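Local coordinates for protein SusD homolog (Bacteroides thetaiotaomicron, PDB 3EHM) that probably binds mucin O-glycans at the cell surface as a SusD-like lipoprotein, helping this gut bacterium to use host glycans, at residues Glu245-Lys249 with Ser337-Arg343; Val238-Ile242 with Phe342-Tyr348; Ile124-Val128 with Trp200-Ala204; Tyr63-Phe67 with Ala274-Gly278. All blocks are in the same frame, centred on the assembly; numbering follows the deposited sequence.

Contact 1 of 4, residues Glu245-Lys249 with Ser337-Arg343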
loop_
_atom_site.group_PDB
_atom_site.type_symbol
_atom_site.label_atom_id
_atom_site.label_comp_id
_atom_site.label_asym_id
_atom_site.label_seq_id
_atom_site.Cartn_x
_atom_site.Cartn_y
_atom_site.Cartn_z
ATOM N N GLU A 245 0.676 -7.422 -14.897
ATOM C CA GLU A 245 0.315 -6.695 -13.685
ATOM C C GLU A 245 -1.067 -7.099 -13.192
ATOM O O GLU A 245 -1.942 -7.450 -13.986
ATOM C CB GLU A 245 0.348 -5.182 -13.932
ATOM C CG GLU A 245 -0.807 -4.654 -14.768
ATOM C CD GLU A 245 -0.670 -3.174 -15.098
ATOM O OE1 GLU A 245 0.271 -2.526 -14.592
ATOM O OE2 GLU A 245 -1.511 -2.659 -15.865
ATOM N N ALA A 246 -1.258 -7.046 -11.879
ATOM C CA ALA A 246 -2.541 -7.398 -11.287
ATOM C C ALA A 246 -3.297 -6.125 -10.925
ATOM O O ALA A 246 -2.888 -5.380 -10.034
ATOM C CB ALA A 246 -2.330 -8.251 -10.043
ATOM N N LYS A 247 -4.393 -5.869 -11.631
ATOM C CA LYS A 247 -5.203 -4.692 -11.356
ATOM C C LYS A 247 -6.673 -5.017 -11.566
ATOM O O LYS A 247 -7.017 -5.975 -12.259
ATOM C CB LYS A 247 -4.799 -3.521 -12.262
ATOM C CG LYS A 247 -5.011 -3.758 -13.749
ATOM C CD LYS A 247 -4.695 -2.495 -14.546
ATOM C CE LYS A 247 -4.879 -2.711 -16.043
ATOM N NZ LYS A 247 -3.888 -3.681 -16.592
ATOM N N ILE A 248 -7.537 -4.222 -10.952
ATOM C CA ILE A 248 -8.968 -4.427 -11.088
ATOM C C ILE A 248 -9.604 -3.128 -11.572
ATOM O O ILE A 248 -9.256 -2.041 -11.111
ATOM C CB ILE A 248 -9.593 -4.874 -9.742
ATOM C CG1 ILE A 248 -11.064 -5.243 -9.943
ATOM C CG2 ILE A 248 -9.445 -3.776 -8.698
ATOM C CD1 ILE A 248 -11.710 -5.867 -8.717
ATOM N N LYS A 249 -10.513 -3.242 -12.531
ATOM C CA LYS A 249 -11.196 -2.074 -13.069
ATOM C C LYS A 249 -12.512 -2.521 -13.679
ATOM O O LYS A 249 -12.736 -3.717 -13.873
ATOM C CB LYS A 249 -10.339 -1.387 -14.136
ATOM C CG LYS A 249 -10.062 -2.246 -15.362
ATOM C CD LYS A 249 -9.268 -1.463 -16.400
ATOM C CE LYS A 249 -8.991 -2.305 -17.633
ATOM N NZ LYS A 249 -8.192 -1.555 -18.648
ATOM N N SER A 337 -11.115 4.066 -14.013
ATOM C CA SER A 337 -9.737 3.884 -13.573
ATOM C C SER A 337 -9.614 2.641 -12.697
ATOM O O SER A 337 -10.523 2.301 -11.938
ATOM C CB SER A 337 -9.252 5.103 -12.788
ATOM O OG SER A 337 -9.259 6.264 -13.592
ATOM N N PRO A 338 -8.478 1.949 -12.790
ATOM C CA PRO A 338 -8.276 0.745 -11.987
ATOM C C PRO A 338 -7.622 1.019 -10.640
ATOM O O PRO A 338 -7.237 2.147 -10.334
ATOM C CB PRO A 338 -7.375 -0.094 -12.876
ATOM C CG PRO A 338 -6.471 0.945 -13.466
ATOM C CD PRO A 338 -7.415 2.095 -13.803
ATOM N N LEU A 339 -7.535 -0.031 -9.831
ATOM C CA LEU A 339 -6.861 0.016 -8.542
ATOM C C LEU A 339 -5.821 -1.075 -8.748
ATOM O O LEU A 339 -6.129 -2.125 -9.312
ATOM C CB LEU A 339 -7.810 -0.337 -7.396
ATOM C CG LEU A 339 -8.805 0.770 -7.033
ATOM C CD1 LEU A 339 -9.562 0.389 -5.770
ATOM C CD2 LEU A 339 -8.059 2.078 -6.815
ATOM N N TYR A 340 -4.594 -0.829 -8.308
ATOM C CA TYR A 340 -3.515 -1.783 -8.518
ATOM C C TYR A 340 -3.124 -2.622 -7.309
ATOM O O TYR A 340 -2.919 -2.093 -6.218
ATOM C CB TYR A 340 -2.285 -1.033 -9.023
ATOM C CG TYR A 340 -2.541 -0.210 -10.261
ATOM C CD1 TYR A 340 -2.484 -0.786 -11.528
ATOM C CD2 TYR A 340 -2.837 1.148 -10.165
ATOM C CE1 TYR A 340 -2.707 -0.028 -12.671
ATOM C CE2 TYR A 340 -3.065 1.917 -11.300
ATOM C CZ TYR A 340 -2.995 1.323 -12.548
ATOM O OH TYR A 340 -3.193 2.086 -13.674
ATOM N N TRP A 341 -3.011 -3.930 -7.526
ATOM C CA TRP A 341 -2.618 -4.879 -6.487
ATOM C C TRP A 341 -1.104 -5.088 -6.529
ATOM O O TRP A 341 -0.431 -5.094 -5.493
ATOM C CB TRP A 341 -3.283 -6.239 -6.714
ATOM C CG TRP A 341 -4.754 -6.311 -6.442
ATOM C CD1 TRP A 341 -5.596 -5.281 -6.132
ATOM C CD2 TRP A 341 -5.564 -7.489 -6.500
ATOM N NE1 TRP A 341 -6.886 -5.748 -5.998
ATOM C CE2 TRP A 341 -6.891 -7.101 -6.219
ATOM C CE3 TRP A 341 -5.294 -8.838 -6.766
ATOM C CZ2 TRP A 341 -7.949 -8.013 -6.196
ATOM C CZ3 TRP A 341 -6.343 -9.746 -6.743
ATOM C CH2 TRP A 341 -7.656 -9.329 -6.461
ATOM N N PHE A 342 -0.576 -5.274 -7.735
ATOM C CA PHE A 342 0.858 -5.497 -7.901
ATOM C C PHE A 342 1.275 -5.158 -9.329
ATOM O O PHE A 342 0.670 -5.637 -10.285
ATOM C CB PHE A 342 1.194 -6.960 -7.589
ATOM C CG PHE A 342 2.622 -7.179 -7.155
ATOM C CD1 PHE A 342 3.678 -6.929 -8.025
ATOM C CD2 PHE A 342 2.908 -7.620 -5.866
ATOM C CE1 PHE A 342 5.003 -7.114 -7.616
ATOM C CE2 PHE A 342 4.228 -7.808 -5.447
ATOM C CZ PHE A 342 5.276 -7.553 -6.325
ATOM N N ARG A 343 2.314 -4.340 -9.471
ATOM C CA ARG A 343 2.780 -3.944 -10.795
ATOM C C ARG A 343 4.208 -4.381 -11.065
ATOM O O ARG A 343 4.991 -4.597 -10.141
ATOM C CB ARG A 343 2.668 -2.429 -10.963
ATOM C CG ARG A 343 1.338 -1.870 -10.484
ATOM C CD ARG A 343 1.100 -0.464 -11.000
ATOM N NE ARG A 343 0.810 -0.453 -12.432
ATOM C CZ ARG A 343 0.477 0.637 -13.115
ATOM N NH1 ARG A 343 0.393 1.807 -12.494
ATOM N NH2 ARG A 343 0.220 0.557 -14.413
#
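E245 leads into a two-stranded antiparallel sheet with a classic beta bulge, and its carboxylate ties the sheet to R343 beyond the partner strand. OE1 of E245 takes both NE (3.0 Å) and NH2 (3.1 Å) of R343, a side-on grip in which OE1 lies at the guanidinium edge and the two planes are turned 48° apart. The anti lone pair of OE2 receives NZ of K247. Shortening E245 to an alanine is likely to leave the R343 guanidinium without its main anionic mate and K247 NZ without its carboxylate, so that the lysine amine would be less fixed. Next, A246 O accepts from W341 N (2.9 Å) and F342 N (3.3 Å), so two residues face one at the bulge, while A246 N donates to F342 O. K247 has CG wedged between backbone N and carbonyl carbon (chi1 63°), which runs its chain alongside Y340, CB and CD against the ring's CD1 and CE1. The guanidinium of R343 stacks over a face of the same ring as a cation-pi pair. I248 pairs with L339 through two backbone bonds, and its CG2 rests on L339 CB. K249, just past the strand, has its CB 3.5 Å from P338 CB.

Contact 2 of 4, residues Val238-Ile242 with Phe342-Tyr348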
loop_
_atom_site.group_PDB
_atom_site.type_symbol
_atom_site.label_atom_id
_atom_site.label_comp_id
_atom_site.label_asym_id
_atom_site.label_seq_id
_atom_site.Cartn_x
_atom_site.Cartn_y
_atom_site.Cartn_z
ATOM N N VAL A 238 7.849 -14.268 -11.918
ATOM C CA VAL A 238 7.152 -13.180 -11.238
ATOM C C VAL A 238 6.644 -12.172 -12.266
ATOM O O VAL A 238 6.859 -12.346 -13.466
ATOM C CB VAL A 238 8.085 -12.449 -10.245
ATOM C CG1 VAL A 238 8.410 -13.360 -9.069
ATOM C CG2 VAL A 238 9.366 -12.020 -10.953
ATOM N N ILE A 239 5.971 -11.125 -11.797
ATOM C CA ILE A 239 5.441 -10.100 -12.692
ATOM C C ILE A 239 6.571 -9.167 -13.128
ATOM O O ILE A 239 7.043 -8.344 -12.345
ATOM C CB ILE A 239 4.324 -9.286 -11.997
ATOM C CG1 ILE A 239 3.145 -10.209 -11.666
ATOM C CG2 ILE A 239 3.852 -8.160 -12.906
ATOM C CD1 ILE A 239 2.047 -9.554 -10.847
ATOM N N GLU A 240 7.006 -9.308 -14.377
ATOM C CA GLU A 240 8.096 -8.485 -14.902
ATOM C C GLU A 240 7.669 -7.656 -16.104
ATOM O O GLU A 240 8.416 -6.796 -16.572
ATOM C CB GLU A 240 9.271 -9.365 -15.326
ATOM C CG GLU A 240 9.728 -10.367 -14.296
ATOM C CD GLU A 240 10.878 -11.212 -14.808
ATOM O OE1 GLU A 240 10.760 -11.756 -15.927
ATOM O OE2 GLU A 240 11.896 -11.333 -14.095
ATOM N N ASP A 241 6.470 -7.925 -16.603
ATOM C CA ASP A 241 5.946 -7.218 -17.761
ATOM C C ASP A 241 4.643 -6.544 -17.362
ATOM O O ASP A 241 3.896 -7.069 -16.542
ATOM C CB ASP A 241 5.704 -8.217 -18.897
ATOM C CG ASP A 241 6.939 -9.044 -19.212
ATOM O OD1 ASP A 241 7.881 -8.500 -19.826
ATOM O OD2 ASP A 241 6.975 -10.235 -18.831
ATOM N N ILE A 242 4.366 -5.379 -17.934
ATOM C CA ILE A 242 3.141 -4.668 -17.592
ATOM C C ILE A 242 1.912 -5.524 -17.906
ATOM O O ILE A 242 0.891 -5.445 -17.218
ATOM C CB ILE A 242 3.062 -3.322 -18.346
ATOM C CG1 ILE A 242 4.236 -2.427 -17.922
ATOM C CG2 ILE A 242 1.739 -2.629 -18.045
ATOM C CD1 ILE A 242 4.343 -1.126 -18.705
ATOM N N PHE A 342 -0.576 -5.274 -7.735
ATOM C CA PHE A 342 0.858 -5.497 -7.901
ATOM C C PHE A 342 1.275 -5.158 -9.329
ATOM O O PHE A 342 0.670 -5.637 -10.285
ATOM C CB PHE A 342 1.194 -6.960 -7.589
ATOM C CG PHE A 342 2.622 -7.179 -7.155
ATOM C CD1 PHE A 342 3.678 -6.929 -8.025
ATOM C CD2 PHE A 342 2.908 -7.620 -5.866
ATOM C CE1 PHE A 342 5.003 -7.114 -7.616
ATOM C CE2 PHE A 342 4.228 -7.808 -5.447
ATOM C CZ PHE A 342 5.276 -7.553 -6.325
ATOM N N ARG A 343 2.314 -4.340 -9.471
ATOM C CA ARG A 343 2.780 -3.944 -10.795
ATOM C C ARG A 343 4.208 -4.381 -11.065
ATOM O O ARG A 343 4.991 -4.597 -10.141
ATOM C CB ARG A 343 2.668 -2.429 -10.963
ATOM C CG ARG A 343 1.338 -1.870 -10.484
ATOM C CD ARG A 343 1.100 -0.464 -11.000
ATOM N NE ARG A 343 0.810 -0.453 -12.432
ATOM C CZ ARG A 343 0.477 0.637 -13.115
ATOM N NH1 ARG A 343 0.393 1.807 -12.494
ATOM N NH2 ARG A 343 0.220 0.557 -14.413
ATOM N N ALA A 344 4.546 -4.493 -12.346
ATOM C CA ALA A 344 5.879 -4.920 -12.751
ATOM C C ALA A 344 6.997 -4.060 -12.166
ATOM O O ALA A 344 8.049 -4.575 -11.781
ATOM C CB ALA A 344 5.973 -4.940 -14.277
ATOM N N SER A 345 6.781 -2.751 -12.091
ATOM C CA SER A 345 7.821 -1.878 -11.559
ATOM C C SER A 345 8.233 -2.276 -10.145
ATOM O O SER A 345 9.412 -2.219 -9.800
ATOM C CB SER A 345 7.371 -0.411 -11.589
ATOM O OG SER A 345 6.183 -0.204 -10.843
ATOM N N GLU A 346 7.272 -2.696 -9.328
ATOM C CA GLU A 346 7.591 -3.082 -7.957
ATOM C C GLU A 346 8.569 -4.255 -7.935
ATOM O O GLU A 346 9.506 -4.287 -7.132
ATOM C CB GLU A 346 6.329 -3.467 -7.183
ATOM C CG GLU A 346 6.584 -3.595 -5.688
ATOM C CD GLU A 346 5.395 -4.121 -4.909
ATOM O OE1 GLU A 346 4.241 -3.928 -5.352
ATOM O OE2 GLU A 346 5.625 -4.713 -3.834
ATOM N N THR A 347 8.347 -5.220 -8.818
ATOM C CA THR A 347 9.219 -6.387 -8.895
ATOM C C THR A 347 10.683 -5.975 -9.051
ATOM O O THR A 347 11.567 -6.515 -8.381
ATOM C CB THR A 347 8.819 -7.292 -10.074
ATOM O OG1 THR A 347 7.498 -7.804 -9.852
ATOM C CG2 THR A 347 9.784 -8.456 -10.209
ATOM N N TYR A 348 10.945 -5.014 -9.931
ATOM C CA TYR A 348 12.316 -4.578 -10.136
ATOM C C TYR A 348 12.924 -3.906 -8.910
ATOM O O TYR A 348 14.098 -4.117 -8.612
ATOM C CB TYR A 348 12.412 -3.655 -11.354
ATOM C CG TYR A 348 12.160 -4.389 -12.649
ATOM C CD1 TYR A 348 10.876 -4.485 -13.176
ATOM C CD2 TYR A 348 13.195 -5.050 -13.309
ATOM C CE1 TYR A 348 10.623 -5.220 -14.327
ATOM C CE2 TYR A 348 12.953 -5.794 -14.463
ATOM C CZ TYR A 348 11.663 -5.873 -14.963
ATOM O OH TYR A 348 11.410 -6.614 -16.090
#
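T347 and Y348, one turn into helix 344-356, each send a hydroxyl to a backbone carbonyl of the 238-242 loop. T347 OG1 donates to I239 O at 2.6 Å, its oxygen tilted 16° from the carbonyl plane; with OG1 beside its own backbone N (chi1 -64°), the threonine turns its hydroxyl to the loop, and CG2 still reaches V238 CG2 at 3.7 Å. Y348 OH donates to E240 O at 3.0 Å on an in-plane lone pair, and the carbonyl oxygen lies at the edge of the tyrosine ring; E240 CB leans on the same hydroxyl at 3.6 Å. Beside these bonds the methyl of A344 packs against the loop backbone, its CB 3.7 Å from both E240 C and D241 C. I239 adds the apolar part: CG2 packs on A344 CB, and CD1 approaches F342 CD1 obliquely at 4.2 Å.

Further out, R343 is the N-cap residue of the helix. I239 N is bonded to S206 OG of helix 197-215, so the loop is gripped from that helix as well. E346 OE1 lies over the F342 ring face and is salt-bridged to R210, while Q370 and I374 of helix 364-378 flank the Y348 ring. The chemistry is thus that of a loop with no regular structure whose successive carbonyls are satisfied by side-chain hydroxyls of a helix, the small A344 allowing the two backbones to approach until E240 CA is 4.7 Å from A344 CA.

Contact 3 of 4, residues Ile124-Val128 with Trp200-Ala204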
loop_
_atom_site.group_PDB
_atom_site.type_symbol
_atom_site.label_atom_id
_atom_site.label_comp_id
_atom_site.label_asym_id
_atom_site.label_seq_id
_atom_site.Cartn_x
_atom_site.Cartn_y
_atom_site.Cartn_z
ATOM N N ILE A 124 -6.559 -20.233 -5.967
ATOM C CA ILE A 124 -6.619 -18.886 -6.527
ATOM C C ILE A 124 -7.290 -18.003 -5.472
ATOM O O ILE A 124 -6.873 -16.871 -5.228
ATOM C CB ILE A 124 -7.425 -18.864 -7.850
ATOM C CG1 ILE A 124 -6.607 -19.552 -8.948
ATOM C CG2 ILE A 124 -7.766 -17.417 -8.250
ATOM C CD1 ILE A 124 -7.350 -19.739 -10.249
ATOM N N ALA A 125 -8.322 -18.542 -4.835
ATOM C CA ALA A 125 -9.028 -17.814 -3.786
ATOM C C ALA A 125 -8.065 -17.556 -2.625
ATOM O O ALA A 125 -8.114 -16.504 -1.987
ATOM C CB ALA A 125 -10.228 -18.620 -3.310
ATOM N N ASN A 126 -7.182 -18.516 -2.359
ATOM C CA ASN A 126 -6.206 -18.370 -1.285
ATOM C C ASN A 126 -5.221 -17.232 -1.583
ATOM O O ASN A 126 -4.817 -16.502 -0.683
ATOM C CB ASN A 126 -5.441 -19.687 -1.064
ATOM C CG ASN A 126 -6.269 -20.732 -0.320
ATOM O OD1 ASN A 126 -7.238 -20.400 0.362
ATOM N ND2 ASN A 126 -5.870 -21.997 -0.431
ATOM N N ILE A 127 -4.832 -17.083 -2.844
ATOM C CA ILE A 127 -3.909 -16.014 -3.217
ATOM C C ILE A 127 -4.584 -14.660 -2.992
ATOM O O ILE A 127 -4.000 -13.756 -2.391
ATOM C CB ILE A 127 -3.484 -16.126 -4.697
ATOM C CG1 ILE A 127 -2.670 -17.407 -4.906
ATOM C CG2 ILE A 127 -2.672 -14.888 -5.106
ATOM C CD1 ILE A 127 -2.345 -17.698 -6.366
ATOM N N VAL A 128 -5.818 -14.523 -3.469
ATOM C CA VAL A 128 -6.558 -13.277 -3.291
ATOM C C VAL A 128 -6.727 -12.980 -1.801
ATOM O O VAL A 128 -6.576 -11.840 -1.367
ATOM C CB VAL A 128 -7.946 -13.348 -3.961
ATOM C CG1 VAL A 128 -8.743 -12.093 -3.653
ATOM C CG2 VAL A 128 -7.780 -13.499 -5.462
ATOM N N TRP A 200 -1.736 -15.930 -12.455
ATOM C CA TRP A 200 -2.023 -16.030 -11.030
ATOM C C TRP A 200 -0.790 -16.548 -10.299
ATOM O O TRP A 200 -0.508 -16.139 -9.171
ATOM C CB TRP A 200 -3.216 -16.952 -10.773
ATOM C CG TRP A 200 -4.525 -16.240 -10.893
ATOM C CD1 TRP A 200 -5.405 -16.301 -11.934
ATOM C CD2 TRP A 200 -5.076 -15.306 -9.954
ATOM N NE1 TRP A 200 -6.470 -15.461 -11.704
ATOM C CE2 TRP A 200 -6.293 -14.838 -10.496
ATOM C CE3 TRP A 200 -4.657 -14.819 -8.709
ATOM C CZ2 TRP A 200 -7.099 -13.902 -9.834
ATOM C CZ3 TRP A 200 -5.458 -13.887 -8.051
ATOM C CH2 TRP A 200 -6.665 -13.441 -8.617
ATOM N N VAL A 201 -0.052 -17.444 -10.949
ATOM C CA VAL A 201 1.161 -17.990 -10.357
ATOM C C VAL A 201 2.197 -16.879 -10.223
ATOM O O VAL A 201 2.863 -16.759 -9.196
ATOM C CB VAL A 201 1.741 -19.135 -11.220
ATOM C CG1 VAL A 201 3.146 -19.483 -10.752
ATOM C CG2 VAL A 201 0.836 -20.365 -11.125
ATOM N N LYS A 202 2.329 -16.060 -11.260
ATOM C CA LYS A 202 3.281 -14.960 -11.221
ATOM C C LYS A 202 2.925 -14.003 -10.093
ATOM O O LYS A 202 3.806 -13.499 -9.401
ATOM C CB LYS A 202 3.292 -14.216 -12.556
ATOM C CG LYS A 202 3.843 -15.049 -13.706
ATOM C CD LYS A 202 3.912 -14.237 -14.984
ATOM C CE LYS A 202 4.584 -15.031 -16.089
ATOM N NZ LYS A 202 4.800 -14.185 -17.291
ATOM N N LEU A 203 1.634 -13.752 -9.904
ATOM C CA LEU A 203 1.206 -12.860 -8.836
ATOM C C LEU A 203 1.579 -13.468 -7.493
ATOM O O LEU A 203 2.061 -12.770 -6.603
ATOM C CB LEU A 203 -0.305 -12.615 -8.903
ATOM C CG LEU A 203 -0.916 -11.890 -7.698
ATOM C CD1 LEU A 203 -0.220 -10.546 -7.479
ATOM C CD2 LEU A 203 -2.405 -11.692 -7.929
ATOM N N ALA A 204 1.372 -14.776 -7.354
ATOM C CA ALA A 204 1.701 -15.473 -6.112
ATOM C C ALA A 204 3.192 -15.393 -5.789
ATOM O O ALA A 204 3.575 -15.163 -4.641
ATOM C CB ALA A 204 1.266 -16.944 -6.199
#
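W200 lays its indole under I124, whose CG2 stands 3.7 Å from the centroid of the six-membered ring and only 11° off its normal, a CH-pi contact over one face. Two torsions bring this about. I124 places CG2 opposite its backbone N, with CG1 on the N side, and the indole of W200 is swung across its own CB by chi2 103°, presenting its flat side to the branch. The long axes of the two side chains cross at about a right angle. I127 comes at the edge of the same ring, CG2 to CE3 at 4.1 Å, while its CD1 runs on to the CB of A204 at 3.7 Å. V128 reaches CH2 obliquely with CG2, at a close 3.3 Å. Cutting W200 back to an alanine is likely to open a gap beneath I124 and V128 and leave D190 without the indole N-H it now accepts. The local axes run 39° apart and 10.5 Å from each other, a spacing bridged by the indole and by I127 on A204. F29 of helix 23-36 covers I124, V128 and W200, L178 and V175 of helix 160-178 lie beside I127 and A204, and strand 339-342 sends W341 to V128 and F342 to L203.

Contact 4 of 4, residues Tyr63-Phe67 with Ala274-Gly278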
loop_
_atom_site.group_PDB
_atom_site.type_symbol
_atom_site.label_atom_id
_atom_site.label_comp_id
_atom_site.label_asym_id
_atom_site.label_seq_id
_atom_site.Cartn_x
_atom_site.Cartn_y
_atom_site.Cartn_z
ATOM N N TYR A 63 -0.883 9.706 5.743
ATOM C CA TYR A 63 0.299 9.631 6.598
ATOM C C TYR A 63 1.597 9.803 5.799
ATOM O O TYR A 63 2.452 10.613 6.160
ATOM C CB TYR A 63 0.360 8.279 7.318
ATOM C CG TYR A 63 -0.859 7.906 8.150
ATOM C CD1 TYR A 63 -1.169 6.564 8.386
ATOM C CD2 TYR A 63 -1.696 8.880 8.697
ATOM C CE1 TYR A 63 -2.284 6.199 9.140
ATOM C CE2 TYR A 63 -2.817 8.527 9.455
ATOM C CZ TYR A 63 -3.105 7.183 9.668
ATOM O OH TYR A 63 -4.219 6.816 10.387
ATOM N N ILE A 64 1.740 9.035 4.720
ATOM C CA ILE A 64 2.951 9.077 3.901
ATOM C C ILE A 64 2.994 10.157 2.829
ATOM O O ILE A 64 3.931 10.211 2.038
ATOM C CB ILE A 64 3.210 7.724 3.226
ATOM C CG1 ILE A 64 2.057 7.395 2.275
ATOM C CG2 ILE A 64 3.408 6.648 4.287
ATOM C CD1 ILE A 64 2.141 6.032 1.662
ATOM N N GLY A 65 1.974 11.000 2.775
ATOM C CA GLY A 65 1.999 12.087 1.816
ATOM C C GLY A 65 1.589 11.843 0.381
ATOM O O GLY A 65 1.916 12.659 -0.491
ATOM N N TYR A 66 0.917 10.729 0.109
ATOM C CA TYR A 66 0.425 10.474 -1.245
ATOM C C TYR A 66 -0.727 11.463 -1.412
ATOM O O TYR A 66 -0.920 12.053 -2.477
ATOM C CB TYR A 66 -0.163 9.062 -1.377
ATOM C CG TYR A 66 0.771 7.970 -1.853
ATOM C CD1 TYR A 66 0.285 6.683 -2.069
ATOM C CD2 TYR A 66 2.122 8.214 -2.096
ATOM C CE1 TYR A 66 1.111 5.662 -2.514
ATOM C CE2 TYR A 66 2.965 7.195 -2.546
ATOM C CZ TYR A 66 2.448 5.923 -2.752
ATOM O OH TYR A 66 3.253 4.904 -3.195
ATOM N N PHE A 67 -1.494 11.624 -0.335
ATOM C CA PHE A 67 -2.651 12.513 -0.328
ATOM C C PHE A 67 -2.624 13.465 0.853
ATOM O O PHE A 67 -1.872 13.269 1.809
ATOM C CB PHE A 67 -3.957 11.707 -0.234
ATOM C CG PHE A 67 -4.024 10.544 -1.173
ATOM C CD1 PHE A 67 -3.976 9.242 -0.686
ATOM C CD2 PHE A 67 -4.106 10.746 -2.542
ATOM C CE1 PHE A 67 -4.009 8.152 -1.554
ATOM C CE2 PHE A 67 -4.140 9.665 -3.420
ATOM C CZ PHE A 67 -4.090 8.364 -2.924
ATOM N N ALA A 274 1.667 16.502 0.220
ATOM C CA ALA A 274 2.896 17.297 0.207
ATOM C C ALA A 274 4.148 16.476 -0.051
ATOM O O ALA A 274 5.016 16.879 -0.824
ATOM C CB ALA A 274 3.037 18.053 1.519
ATOM N N THR A 275 4.245 15.319 0.590
ATOM C CA THR A 275 5.416 14.475 0.413
ATOM C C THR A 275 5.634 14.053 -1.038
ATOM O O THR A 275 6.703 14.279 -1.602
ATOM C CB THR A 275 5.327 13.212 1.285
ATOM O OG1 THR A 275 5.168 13.594 2.658
ATOM C CG2 THR A 275 6.600 12.379 1.138
ATOM N N ILE A 276 4.626 13.446 -1.656
ATOM C CA ILE A 276 4.805 13.013 -3.028
ATOM C C ILE A 276 5.029 14.214 -3.951
ATOM O O ILE A 276 5.792 14.131 -4.908
ATOM C CB ILE A 276 3.612 12.139 -3.506
ATOM C CG1 ILE A 276 3.980 11.454 -4.826
ATOM C CG2 ILE A 276 2.346 12.977 -3.644
ATOM C CD1 ILE A 276 2.963 10.417 -5.277
ATOM N N TRP A 277 4.386 15.338 -3.656
ATOM C CA TRP A 277 4.583 16.525 -4.481
ATOM C C TRP A 277 6.040 16.966 -4.394
ATOM O O TRP A 277 6.655 17.295 -5.401
ATOM C CB TRP A 277 3.702 17.684 -4.020
ATOM C CG TRP A 277 4.152 18.994 -4.616
ATOM C CD1 TRP A 277 3.910 19.447 -5.882
ATOM C CD2 TRP A 277 4.998 19.972 -3.995
ATOM N NE1 TRP A 277 4.557 20.645 -6.088
ATOM C CE2 TRP A 277 5.232 20.990 -4.947
ATOM C CE3 TRP A 277 5.585 20.083 -2.726
ATOM C CZ2 TRP A 277 6.027 22.109 -4.670
ATOM C CZ3 TRP A 277 6.380 21.196 -2.450
ATOM C CH2 TRP A 277 6.592 22.194 -3.420
ATOM N N GLY A 278 6.575 16.984 -3.175
ATOM C CA GLY A 278 7.952 17.397 -2.966
ATOM C C GLY A 278 8.943 16.625 -3.810
ATOM O O GLY A 278 9.857 17.210 -4.403
HETATM O O HOH W 1 3.833 12.802 4.995
HETATM O O HOH W 2 -0.063 15.211 2.617
#
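A Schellman motif ends helix 60-63, and its glycine, G65, docks on the first turn of helix 274-282. G65 has positive phi, and its carbonyl O accepts from I276 N at 3.1 Å; the bond is straight at the hydrogen (168°), although the donor stands above the carbonyl plane by 43° and meets no lone pair. The bare CA of G65 lies 3.6 Å from T275 CB. A CB on this residue would run into T275 CB and also press on the carbonyl oxygen of I64, so the turn's backbone angles and the close approach of the helix both go with the absence of a side chain. T275 CB additionally touches I64 O at 3.4 Å.

I276 holds CG1 opposite its backbone N (chi1 -167°), which sends CD1 to Y66 CD2 at 4.0 Å, an oblique approach to the ring, and leaves CG2 beside G65 O, 3.2 Å away. Two waters also bridge the segments: one donates to Y63 O and accepts from T275 OG1, the other donates to F67 O and accepts from A274 N at 3.2 Å, serving an amide in the first turn of the helix. T275 OG1 is also bonded to M465 N.

Helix 429-445 closes the contact: Y442 bonds I64 O through its hydroxyl, receives Y66 OH at its carbonyl, and packs on T275 and I276. Helix 449-459 covers I64 and Y66 with A452. Segment 63-67 leads into strand 67-69, and helix 274-282 follows strand 270-272, the two strands being paired antiparallel.

From the N terminus, segment 63-67 comes first and waits until 274-278 for its partner, so contact 4 closes a long loop that holds all of contact 3. Contact 3 joins helices 116-140 and 197-215 and is complete before contacts 1 and 2 open. Contact 1 nests inside the loop closed by contact 2, and the two share F342 and R343 where strand 339-342 passes into helix 344-356. Both cross contact 4. Contacts 1, 2 and 3 touch one another, with L203 meeting A246, F342 and I239, and form one continuous cluster; contact 4 lies on the opposite side of the chain's centre from contact 3, their centres about 31 Å apart.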